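Local structure of CYTH domain-containing protein (Pyrococcus horikoshii, 2DC4) at residues A[5-10]-A[147-152]; A[16-21]-A[110-115]; A[45-50]-A[98-103]; A[124-129]-A[138-143]. The protein is of unknown function but, as a CYTH-family protein, probably binds a triphosphate-bearing substrate with divalent metal ions inside its beta-barrel tunnel. All coordinates share one frame; numbering follows the deposited sequence.

Interaction 1 of 4, residues A[5-10]-A[147-152]; sequences VKFRVN and LGLKEE
F7 and L149 carry the apolar part of this contact, with one methyl of L149 seated over a face of the F7 ring. F7 CG lies anti to its carbonyl carbon (chi1 -58°), which turns that face to L149. L149 CD1 lies 4.0 Å from the F7 ring centroid and 16° off the ring normal, the geometry of a CH-pi contact. L149 CD1 comes nearest F7 CG (3.9 Å), displaced from the ring centre toward the CB side. L149 CB follows it, 4.0 Å from F7 CD2. The second methyl turns to V9, two residues past F7, with L149 CD2 4.1 Å from V9 CG1.

The strand involved, 2-8, belongs to the closed antiparallel barrel of the CYTH fold and holds the family's N-terminal ExExK signature, which ends at K6. The facing segment leaves helix 133-146 through a Schellman motif at G148, whose phi of 80° suits glycine. F7 also packs edge-to-face with W141 of that helix; with an alanine at F7, L149 CD1 would probably lose the face it rests on and W141 its aromatic partner, opening a gap between strand and loop.

Polar contributions are slight. K150 O lies in the ring plane at the edge, 4.0 Å from F7 CE2, and within the loop K150 NZ makes a weak salt bridge to E152 OE2 at 3.4 Å.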
# COMPACT_ATOMS: atom_id res chain seq x y z
N VAL A 5 2.12 -9.46 -25.09
CA VAL A 5 3.27 -10.11 -25.71
C VAL A 5 4.37 -9.06 -25.77
O VAL A 5 4.12 -7.91 -26.15
CB VAL A 5 2.96 -10.61 -27.13
CG1 VAL A 5 4.17 -11.32 -27.70
CG2 VAL A 5 1.76 -11.55 -27.08
N LYS A 6 5.58 -9.46 -25.39
CA LYS A 6 6.73 -8.56 -25.38
C LYS A 6 7.64 -8.87 -26.56
O LYS A 6 7.85 -10.03 -26.89
CB LYS A 6 7.50 -8.75 -24.07
CG LYS A 6 8.68 -7.80 -23.89
CD LYS A 6 9.48 -8.13 -22.62
CE LYS A 6 8.62 -8.05 -21.38
NZ LYS A 6 9.40 -8.39 -20.15
N PHE A 7 8.18 -7.82 -27.17
CA PHE A 7 9.08 -7.96 -28.31
C PHE A 7 10.37 -7.18 -28.12
O PHE A 7 10.37 -6.07 -27.59
CB PHE A 7 8.42 -7.47 -29.60
CG PHE A 7 7.13 -8.17 -29.94
CD1 PHE A 7 5.93 -7.79 -29.35
CD2 PHE A 7 7.12 -9.20 -30.87
CE1 PHE A 7 4.74 -8.43 -29.67
CE2 PHE A 7 5.93 -9.85 -31.21
CZ PHE A 7 4.74 -9.46 -30.61
N ARG A 8 11.49 -7.76 -28.56
CA ARG A 8 12.77 -7.07 -28.48
C ARG A 8 12.75 -6.24 -29.76
O ARG A 8 12.53 -6.78 -30.85
CB ARG A 8 13.92 -8.09 -28.49
CG ARG A 8 15.10 -7.71 -27.63
CD ARG A 8 15.89 -8.95 -27.22
NE ARG A 8 16.63 -8.73 -25.99
CZ ARG A 8 16.79 -9.65 -25.04
NH1 ARG A 8 16.26 -10.85 -25.19
NH2 ARG A 8 17.45 -9.36 -23.94
N VAL A 9 12.97 -4.94 -29.65
CA VAL A 9 12.88 -4.08 -30.82
C VAL A 9 13.93 -2.99 -30.92
O VAL A 9 14.70 -2.76 -29.99
CB VAL A 9 11.53 -3.35 -30.85
CG1 VAL A 9 10.38 -4.33 -30.79
CG2 VAL A 9 11.47 -2.37 -29.68
N ASN A 10 13.95 -2.34 -32.08
CA ASN A 10 14.83 -1.20 -32.28
C ASN A 10 13.90 -0.02 -31.98
O ASN A 10 12.92 0.21 -32.69
CB ASN A 10 15.34 -1.10 -33.71
CG ASN A 10 16.15 0.17 -33.94
OD1 ASN A 10 15.60 1.27 -34.03
ND2 ASN A 10 17.47 0.02 -34.02
N LEU A 147 3.11 -4.28 -37.65
CA LEU A 147 4.30 -3.52 -37.28
C LEU A 147 5.56 -4.21 -37.79
O LEU A 147 6.67 -3.77 -37.53
CB LEU A 147 4.39 -3.37 -35.75
CG LEU A 147 3.30 -2.51 -35.09
CD1 LEU A 147 3.38 -2.67 -33.58
CD2 LEU A 147 3.46 -1.05 -35.48
N GLY A 148 5.38 -5.32 -38.51
CA GLY A 148 6.53 -6.03 -39.05
C GLY A 148 7.25 -6.92 -38.06
O GLY A 148 8.39 -7.33 -38.30
N LEU A 149 6.60 -7.24 -36.95
CA LEU A 149 7.20 -8.10 -35.95
C LEU A 149 6.82 -9.55 -36.24
O LEU A 149 5.79 -9.81 -36.85
CB LEU A 149 6.71 -7.69 -34.56
CG LEU A 149 7.13 -6.26 -34.18
CD1 LEU A 149 6.38 -5.80 -32.94
CD2 LEU A 149 8.63 -6.23 -33.94
N LYS A 150 7.67 -10.47 -35.80
CA LYS A 150 7.45 -11.90 -36.00
C LYS A 150 7.66 -12.66 -34.69
O LYS A 150 8.08 -12.09 -33.69
CB LYS A 150 8.43 -12.44 -37.05
CG LYS A 150 8.29 -11.79 -38.42
CD LYS A 150 9.27 -12.38 -39.42
CE LYS A 150 10.71 -12.08 -39.04
NZ LYS A 150 11.66 -12.59 -40.06
N GLU A 151 7.38 -13.96 -34.70
CA GLU A 151 7.55 -14.77 -33.50
C GLU A 151 8.98 -14.79 -32.99
O GLU A 151 9.20 -14.87 -31.78
CB GLU A 151 7.07 -16.20 -33.76
CG GLU A 151 5.57 -16.30 -33.96
CD GLU A 151 5.11 -17.70 -34.29
OE1 GLU A 151 5.44 -18.63 -33.52
OE2 GLU A 151 4.41 -17.88 -35.31
N GLU A 152 9.96 -14.70 -33.89
CA GLU A 152 11.35 -14.72 -33.45
C GLU A 152 11.72 -13.47 -32.67
O GLU A 152 12.76 -13.44 -32.00
CB GLU A 152 12.31 -14.86 -34.65
CG GLU A 152 12.20 -13.75 -35.69
CD GLU A 152 13.25 -13.86 -36.79
OE1 GLU A 152 13.62 -14.99 -37.18
OE2 GLU A 152 13.70 -12.80 -37.29

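Interaction 2 of 4, residues A[16-21]-A[110-115]; sequences RKIEGL and VTFELN
I18 and L21 of helix 11-21 pack on F112, an outward-facing residue of strand 110-117, and so attach the first helix of the CYTH fold to the outer surface of the barrel. The evidence is clearest along F112. Its CB is met by the tip of I18, with I18 CD1 4.2 Å from F112 CB; the extended end of I18 (chi2 168°) carries CD1 that far, and the two side chains run past each other in opposite directions. Beyond CB the ring lies between two branched residues. I18 CG2 sits 4.2 Å above the F112 ring plane, toward the CG and CD1 rim, while V110 CG1 of the same strand lies 3.7 Å from the plane on the opposite face, nearest the CZ end. V143 of helix 133-146 and L147 just after it also touch the F112 side chain, so the ring is buried where two helices and the strand converge.

No hydrogen bond crosses between the segments, and the attachment is entirely apolar. At the far end of the ring L21 arrives about perpendicular to F112. Its CG stands opposite the backbone N across CA-CB (chi1 -177°), which directs the isobutyl group at the strand and brings L21 CD2 to 3.9 Å from F112 CZ.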
# COMPACT_ATOMS: atom_id res chain seq x y z
N ARG A 16 8.51 4.83 -34.90
CA ARG A 16 8.07 5.37 -36.18
C ARG A 16 6.89 4.55 -36.73
O ARG A 16 5.92 5.12 -37.22
CB ARG A 16 9.23 5.36 -37.18
CG ARG A 16 8.86 5.89 -38.56
CD ARG A 16 10.08 6.04 -39.47
NE ARG A 16 11.33 6.21 -38.74
CZ ARG A 16 12.34 5.34 -38.79
NH1 ARG A 16 12.25 4.25 -39.53
NH2 ARG A 16 13.45 5.58 -38.09
N LYS A 17 6.99 3.23 -36.65
CA LYS A 17 5.92 2.36 -37.14
C LYS A 17 4.63 2.54 -36.36
O LYS A 17 3.55 2.62 -36.94
CB LYS A 17 6.33 0.89 -37.09
CG LYS A 17 7.41 0.49 -38.09
CD LYS A 17 6.90 0.52 -39.53
CE LYS A 17 5.99 -0.66 -39.84
NZ LYS A 17 5.70 -0.74 -41.30
N ILE A 18 4.73 2.58 -35.03
CA ILE A 18 3.55 2.74 -34.19
C ILE A 18 2.84 4.05 -34.52
O ILE A 18 1.61 4.10 -34.59
CB ILE A 18 3.94 2.70 -32.70
CG1 ILE A 18 4.34 1.27 -32.32
CG2 ILE A 18 2.78 3.18 -31.83
CD1 ILE A 18 5.02 1.16 -30.96
N GLU A 19 3.63 5.10 -34.72
CA GLU A 19 3.07 6.41 -35.05
C GLU A 19 2.47 6.39 -36.45
O GLU A 19 1.42 6.98 -36.69
CB GLU A 19 4.15 7.48 -34.94
CG GLU A 19 4.40 7.92 -33.50
CD GLU A 19 5.59 8.84 -33.36
OE1 GLU A 19 5.75 9.75 -34.21
OE2 GLU A 19 6.36 8.67 -32.39
N GLY A 20 3.14 5.70 -37.37
CA GLY A 20 2.64 5.60 -38.73
C GLY A 20 1.34 4.82 -38.77
O GLY A 20 0.57 4.92 -39.73
N LEU A 21 1.09 4.05 -37.72
CA LEU A 21 -0.11 3.25 -37.61
C LEU A 21 -1.28 4.15 -37.22
O LEU A 21 -2.44 3.83 -37.46
CB LEU A 21 0.09 2.16 -36.55
CG LEU A 21 -1.02 1.14 -36.30
CD1 LEU A 21 -1.39 0.50 -37.63
CD2 LEU A 21 -0.56 0.09 -35.31
N VAL A 110 -6.09 -1.78 -27.76
CA VAL A 110 -4.68 -2.16 -27.70
C VAL A 110 -3.84 -1.03 -27.12
O VAL A 110 -4.04 0.14 -27.45
CB VAL A 110 -4.13 -2.52 -29.10
CG1 VAL A 110 -2.61 -2.67 -29.05
CG2 VAL A 110 -4.77 -3.82 -29.58
N THR A 111 -2.89 -1.40 -26.27
CA THR A 111 -1.99 -0.44 -25.67
C THR A 111 -0.57 -0.85 -26.03
O THR A 111 -0.20 -2.02 -25.92
CB THR A 111 -2.13 -0.41 -24.13
OG1 THR A 111 -3.46 -0.01 -23.78
CG2 THR A 111 -1.13 0.58 -23.52
N PHE A 112 0.21 0.12 -26.49
CA PHE A 112 1.60 -0.13 -26.84
C PHE A 112 2.45 0.49 -25.76
O PHE A 112 2.29 1.67 -25.43
CB PHE A 112 1.95 0.53 -28.18
CG PHE A 112 1.12 0.07 -29.33
CD1 PHE A 112 -0.06 0.73 -29.67
CD2 PHE A 112 1.50 -1.04 -30.08
CE1 PHE A 112 -0.84 0.30 -30.74
CE2 PHE A 112 0.72 -1.49 -31.15
CZ PHE A 112 -0.45 -0.82 -31.48
N GLU A 113 3.35 -0.29 -25.18
CA GLU A 113 4.25 0.24 -24.17
C GLU A 113 5.65 0.03 -24.72
O GLU A 113 6.16 -1.09 -24.73
CB GLU A 113 4.10 -0.50 -22.84
CG GLU A 113 2.66 -0.51 -22.30
CD GLU A 113 2.56 -1.11 -20.91
OE1 GLU A 113 3.21 -2.14 -20.64
OE2 GLU A 113 1.81 -0.54 -20.08
N LEU A 114 6.26 1.11 -25.21
CA LEU A 114 7.61 1.05 -25.78
C LEU A 114 8.56 1.40 -24.66
O LEU A 114 8.60 2.55 -24.21
CB LEU A 114 7.73 2.04 -26.94
CG LEU A 114 9.06 2.06 -27.70
CD1 LEU A 114 9.44 0.64 -28.09
CD2 LEU A 114 8.91 2.95 -28.93
N ASN A 115 9.33 0.41 -24.22
CA ASN A 115 10.23 0.59 -23.09
C ASN A 115 11.72 0.61 -23.37
O ASN A 115 12.24 -0.27 -24.06
CB ASN A 115 9.99 -0.52 -22.08
CG ASN A 115 8.55 -0.60 -21.63
OD1 ASN A 115 8.02 0.36 -21.08
ND2 ASN A 115 7.92 -1.74 -21.88

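Interaction 3 of 4, residues A[45-50]-A[98-103]; sequences RVRKIN and VKKRRW
The basic lining of the CYTH barrel interior is represented here by R47, K100 and R102, a cluster consistent with the family's binding site for a triphosphate group. R47 comes up to both of the others from strand 42-49, the three cationic ends forming a triangle. Its NH2 lies 3.4 Å from K100 NZ, two donors that cannot bond to each other, and R47 NH1 lies 3.6 Å from R102 NH1. The two guanidinium planes are turned 87° apart, nearly perpendicular, so they do not stack. A closer flat contact lies within the strand: R47 NH2 sits 3.2 Å above the R45 guanidinium plane, over its centre. The bend in R47 at chi3 (-64°) turns the guanidinium off the line of its extended CB-CG-CD chain, while K100 folds at both chi3 and chi4.

Each group is held by an acceptor from another strand: R47 NE makes a salt bridge to D33 OD1, K100 NZ bonds Q31 OE1, and R102 NE bonds N115 OD1. These fixings probably hold the positive charges together in readiness for an anion. The contact spans one intervening strand, for 24-36, which supplies Q31 and D33, lies between 42-49 and 94-107 in the sheet. On the outside of strand 42-49, V46 packs against A83 and I84 of helix 80-89.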
# COMPACT_ATOMS: atom_id res chain seq x y z
N ARG A 45 6.04 -5.73 -6.60
CA ARG A 45 6.93 -4.59 -6.78
C ARG A 45 6.28 -3.30 -6.34
O ARG A 45 5.05 -3.20 -6.25
CB ARG A 45 7.33 -4.45 -8.25
CG ARG A 45 6.20 -3.95 -9.12
CD ARG A 45 6.55 -3.85 -10.59
NE ARG A 45 5.38 -3.38 -11.34
CZ ARG A 45 5.01 -3.86 -12.52
NH1 ARG A 45 5.72 -4.82 -13.10
NH2 ARG A 45 3.92 -3.38 -13.11
N VAL A 46 7.12 -2.32 -6.04
CA VAL A 46 6.68 -0.99 -5.68
C VAL A 46 7.21 -0.12 -6.81
O VAL A 46 8.42 -0.07 -7.04
CB VAL A 46 7.28 -0.51 -4.35
CG1 VAL A 46 6.95 0.96 -4.15
CG2 VAL A 46 6.76 -1.35 -3.20
N ARG A 47 6.31 0.55 -7.51
CA ARG A 47 6.70 1.41 -8.62
C ARG A 47 6.58 2.89 -8.32
O ARG A 47 5.62 3.34 -7.70
CB ARG A 47 5.84 1.10 -9.85
CG ARG A 47 5.93 2.15 -10.95
CD ARG A 47 5.25 1.69 -12.24
NE ARG A 47 5.91 0.52 -12.81
CZ ARG A 47 5.41 -0.22 -13.79
NH1 ARG A 47 4.24 0.08 -14.33
NH2 ARG A 47 6.08 -1.27 -14.24
N LYS A 48 7.59 3.64 -8.76
CA LYS A 48 7.63 5.09 -8.65
C LYS A 48 7.72 5.65 -10.06
O LYS A 48 8.57 5.21 -10.85
CB LYS A 48 8.86 5.54 -7.85
CG LYS A 48 8.78 5.26 -6.38
CD LYS A 48 10.05 5.70 -5.65
CE LYS A 48 11.22 4.77 -5.93
NZ LYS A 48 12.42 5.12 -5.12
N ILE A 49 6.84 6.57 -10.40
CA ILE A 49 6.88 7.21 -11.72
C ILE A 49 7.38 8.59 -11.36
O ILE A 49 6.64 9.46 -10.93
CB ILE A 49 5.49 7.30 -12.35
CG1 ILE A 49 4.83 5.91 -12.34
CG2 ILE A 49 5.62 7.78 -13.80
CD1 ILE A 49 3.45 5.87 -12.97
N ASN A 50 8.68 8.78 -11.54
CA ASN A 50 9.33 10.02 -11.16
C ASN A 50 8.91 11.31 -11.84
O ASN A 50 9.05 12.38 -11.24
CB ASN A 50 10.83 9.80 -11.25
CG ASN A 50 11.27 8.56 -10.50
OD1 ASN A 50 11.42 8.58 -9.27
ND2 ASN A 50 11.51 7.48 -11.23
N VAL A 98 14.18 -2.34 -11.44
CA VAL A 98 14.07 -2.13 -12.88
C VAL A 98 13.77 -0.67 -13.14
O VAL A 98 12.81 -0.12 -12.60
CB VAL A 98 12.94 -2.98 -13.51
CG1 VAL A 98 12.82 -2.66 -15.00
CG2 VAL A 98 13.20 -4.46 -13.30
N LYS A 99 14.60 -0.04 -13.97
CA LYS A 99 14.41 1.36 -14.31
C LYS A 99 14.18 1.47 -15.80
O LYS A 99 14.95 0.92 -16.60
CB LYS A 99 15.64 2.18 -13.92
CG LYS A 99 15.93 2.18 -12.42
CD LYS A 99 17.15 3.02 -12.08
CE LYS A 99 16.94 4.49 -12.45
NZ LYS A 99 15.78 5.08 -11.72
N LYS A 100 13.13 2.17 -16.20
CA LYS A 100 12.85 2.29 -17.61
C LYS A 100 12.13 3.58 -17.96
O LYS A 100 11.55 4.23 -17.09
CB LYS A 100 12.00 1.10 -18.07
CG LYS A 100 10.54 1.23 -17.67
CD LYS A 100 9.69 0.12 -18.29
CE LYS A 100 9.66 -1.14 -17.44
NZ LYS A 100 8.83 -0.96 -16.20
N ARG A 101 12.18 3.94 -19.24
CA ARG A 101 11.48 5.11 -19.73
C ARG A 101 10.46 4.49 -20.68
O ARG A 101 10.83 3.85 -21.66
CB ARG A 101 12.44 6.03 -20.48
CG ARG A 101 11.94 7.45 -20.63
CD ARG A 101 13.08 8.44 -20.47
NE ARG A 101 12.61 9.82 -20.32
CZ ARG A 101 12.18 10.57 -21.33
NH1 ARG A 101 12.16 10.09 -22.56
NH2 ARG A 101 11.77 11.81 -21.10
N ARG A 102 9.18 4.68 -20.38
CA ARG A 102 8.11 4.09 -21.18
C ARG A 102 7.29 5.08 -22.00
O ARG A 102 6.80 6.09 -21.47
CB ARG A 102 7.18 3.29 -20.26
CG ARG A 102 5.93 2.72 -20.94
CD ARG A 102 5.09 1.93 -19.94
NE ARG A 102 5.73 0.68 -19.56
CZ ARG A 102 5.27 -0.15 -18.63
NH1 ARG A 102 4.15 0.12 -17.97
NH2 ARG A 102 5.94 -1.27 -18.35
N TRP A 103 7.16 4.79 -23.29
CA TRP A 103 6.37 5.58 -24.22
C TRP A 103 5.06 4.82 -24.38
O TRP A 103 5.06 3.66 -24.80
CB TRP A 103 7.07 5.66 -25.58
CG TRP A 103 8.03 6.78 -25.71
CD1 TRP A 103 7.84 7.95 -26.40
CD2 TRP A 103 9.34 6.86 -25.16
NE1 TRP A 103 8.95 8.74 -26.30
CE2 TRP A 103 9.89 8.10 -25.55
CE3 TRP A 103 10.12 5.99 -24.37
CZ2 TRP A 103 11.18 8.50 -25.18
CZ3 TRP A 103 11.40 6.39 -24.00
CH2 TRP A 103 11.91 7.63 -24.40

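Interaction 4 of 4, residues A[124-129]-A[138-143]; sequences LDIEVI and KIIWDV
V143 N bonds I139 O at 3.1 Å, the helical i to i+4 link that stacks these two residues one turn apart on the side of helix 133-146 that faces I126 and V128. This helix follows strand 121-128 in the chain and folds back over the outside of the CYTH barrel: the two short axes approach to 8.3 Å with their directions 138° apart, closer to antiparallel than to perpendicular.

I140 lies at the middle of the contact. Its CG2 branch meets the strand at I126, with I140 CG2 3.9 Å from I126 CG2, while its other branch runs to V128, where I140 CD1 is 3.7 Å from V128 CG1. That valine methyl occupies the position between its own backbone N and carbonyl carbon (chi1 64°), leaving CG2 to meet I139, whose CG2 is 4.2 Å from V128 CG2. V143 closes the other end more loosely, against I126 CD1. On strand 2-8, I3 and V5 also touch I140. A serine in its place would probably leave V128 CG1 and I126 CG2 without their mates and set a hydroxyl among apolar groups.

The extended end of I140 also reaches the strand backbone, its CD1 methyl lying 3.4 Å from I126 O.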
# COMPACT_ATOMS: atom_id res chain seq x y z
N LEU A 124 9.04 -3.73 -26.66
CA LEU A 124 7.71 -3.23 -26.92
C LEU A 124 6.74 -4.25 -26.36
O LEU A 124 6.81 -5.43 -26.70
CB LEU A 124 7.43 -3.08 -28.42
CG LEU A 124 5.94 -2.82 -28.75
CD1 LEU A 124 5.55 -1.42 -28.29
CD2 LEU A 124 5.68 -2.99 -30.24
N ASP A 125 5.85 -3.81 -25.48
CA ASP A 125 4.85 -4.70 -24.94
C ASP A 125 3.56 -4.32 -25.65
O ASP A 125 3.21 -3.14 -25.71
CB ASP A 125 4.67 -4.50 -23.43
CG ASP A 125 5.73 -5.19 -22.62
OD1 ASP A 125 5.91 -6.42 -22.79
OD2 ASP A 125 6.39 -4.52 -21.79
N ILE A 126 2.88 -5.30 -26.22
CA ILE A 126 1.60 -5.03 -26.88
C ILE A 126 0.57 -5.69 -25.97
O ILE A 126 0.58 -6.91 -25.77
CB ILE A 126 1.53 -5.65 -28.29
CG1 ILE A 126 2.67 -5.11 -29.16
CG2 ILE A 126 0.17 -5.31 -28.93
CD1 ILE A 126 2.62 -5.59 -30.62
N GLU A 127 -0.30 -4.86 -25.41
CA GLU A 127 -1.31 -5.31 -24.46
C GLU A 127 -2.73 -5.13 -25.02
O GLU A 127 -3.03 -4.17 -25.72
CB GLU A 127 -1.15 -4.49 -23.18
CG GLU A 127 -0.02 -5.01 -22.29
CD GLU A 127 0.04 -4.20 -21.02
OE1 GLU A 127 -1.01 -3.90 -20.46
OE2 GLU A 127 1.15 -3.86 -20.59
N VAL A 128 -3.62 -6.05 -24.69
CA VAL A 128 -5.00 -5.94 -25.14
C VAL A 128 -5.94 -6.24 -24.00
O VAL A 128 -5.61 -6.99 -23.09
CB VAL A 128 -5.29 -6.91 -26.32
CG1 VAL A 128 -5.15 -8.34 -25.85
CG2 VAL A 128 -6.68 -6.66 -26.88
N ILE A 129 -7.12 -5.63 -24.04
CA ILE A 129 -8.14 -5.85 -23.02
C ILE A 129 -9.20 -6.76 -23.64
O ILE A 129 -9.80 -6.40 -24.65
CB ILE A 129 -8.79 -4.53 -22.58
CG1 ILE A 129 -7.72 -3.59 -22.02
CG2 ILE A 129 -9.87 -4.80 -21.54
CD1 ILE A 129 -8.25 -2.20 -21.67
N LYS A 138 -4.96 -13.12 -30.57
CA LYS A 138 -5.13 -12.99 -32.02
C LYS A 138 -5.06 -11.52 -32.42
O LYS A 138 -4.52 -11.17 -33.47
CB LYS A 138 -6.48 -13.58 -32.44
CG LYS A 138 -6.61 -15.08 -32.21
CD LYS A 138 -7.97 -15.59 -32.67
CE LYS A 138 -8.09 -17.10 -32.51
NZ LYS A 138 -9.37 -17.62 -33.05
N ILE A 139 -5.61 -10.66 -31.57
CA ILE A 139 -5.60 -9.23 -31.85
C ILE A 139 -4.17 -8.71 -31.74
O ILE A 139 -3.72 -7.93 -32.58
CB ILE A 139 -6.49 -8.46 -30.86
CG1 ILE A 139 -7.96 -8.83 -31.09
CG2 ILE A 139 -6.29 -6.96 -31.03
CD1 ILE A 139 -8.91 -8.19 -30.09
N ILE A 140 -3.47 -9.14 -30.70
CA ILE A 140 -2.09 -8.72 -30.50
C ILE A 140 -1.24 -9.11 -31.69
O ILE A 140 -0.45 -8.31 -32.18
CB ILE A 140 -1.49 -9.34 -29.22
CG1 ILE A 140 -2.11 -8.65 -27.99
CG2 ILE A 140 0.03 -9.19 -29.21
CD1 ILE A 140 -1.70 -9.22 -26.66
N TRP A 141 -1.41 -10.33 -32.18
CA TRP A 141 -0.61 -10.76 -33.32
C TRP A 141 -0.96 -10.06 -34.64
O TRP A 141 -0.08 -9.85 -35.47
CB TRP A 141 -0.64 -12.28 -33.45
CG TRP A 141 0.35 -12.89 -32.51
CD1 TRP A 141 0.09 -13.46 -31.29
CD2 TRP A 141 1.77 -12.85 -32.63
NE1 TRP A 141 1.27 -13.76 -30.65
CE2 TRP A 141 2.32 -13.40 -31.45
CE3 TRP A 141 2.64 -12.39 -33.63
CZ2 TRP A 141 3.70 -13.50 -31.24
CZ3 TRP A 141 4.02 -12.49 -33.42
CH2 TRP A 141 4.53 -13.04 -32.23
N ASP A 142 -2.22 -9.67 -34.82
CA ASP A 142 -2.57 -8.95 -36.05
C ASP A 142 -1.86 -7.60 -36.02
O ASP A 142 -1.37 -7.11 -37.04
CB ASP A 142 -4.09 -8.73 -36.14
CG ASP A 142 -4.82 -9.97 -36.60
OD1 ASP A 142 -4.26 -10.73 -37.42
OD2 ASP A 142 -5.97 -10.18 -36.16
N VAL A 143 -1.82 -6.99 -34.84
CA VAL A 143 -1.15 -5.71 -34.66
C VAL A 143 0.36 -5.88 -34.82
O VAL A 143 1.02 -5.09 -35.50
CB VAL A 143 -1.43 -5.11 -33.26
CG1 VAL A 143 -0.64 -3.82 -33.07
CG2 VAL A 143 -2.91 -4.86 -33.09

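Overall arrangement
Interactions 1, 2 and 4 form one continuous apolar layer outside the barrel, their centres 11 to 12 Å apart, whereas interaction 3 lies inside it. Strands 2-8 and 121-128 join interactions 1 and 4 through F7 N to L124 O (2.8 Å), with V5 CG2 packed 3.6 Å from I140 CG2. Interactions 1 and 2 meet at V9 CG2 and L114 CD1 (4.0 Å). The centre of interaction 3 is about 22 Å from that of interaction 1 and 21 Å from that of interaction 4, across the chain's centre. Interaction 2 links the two regions: L114 O bonds W103 N at 2.8 Å, and its strand 110-117 presents F112 outward but N115 toward the basic cluster of the presumed triphosphate tunnel.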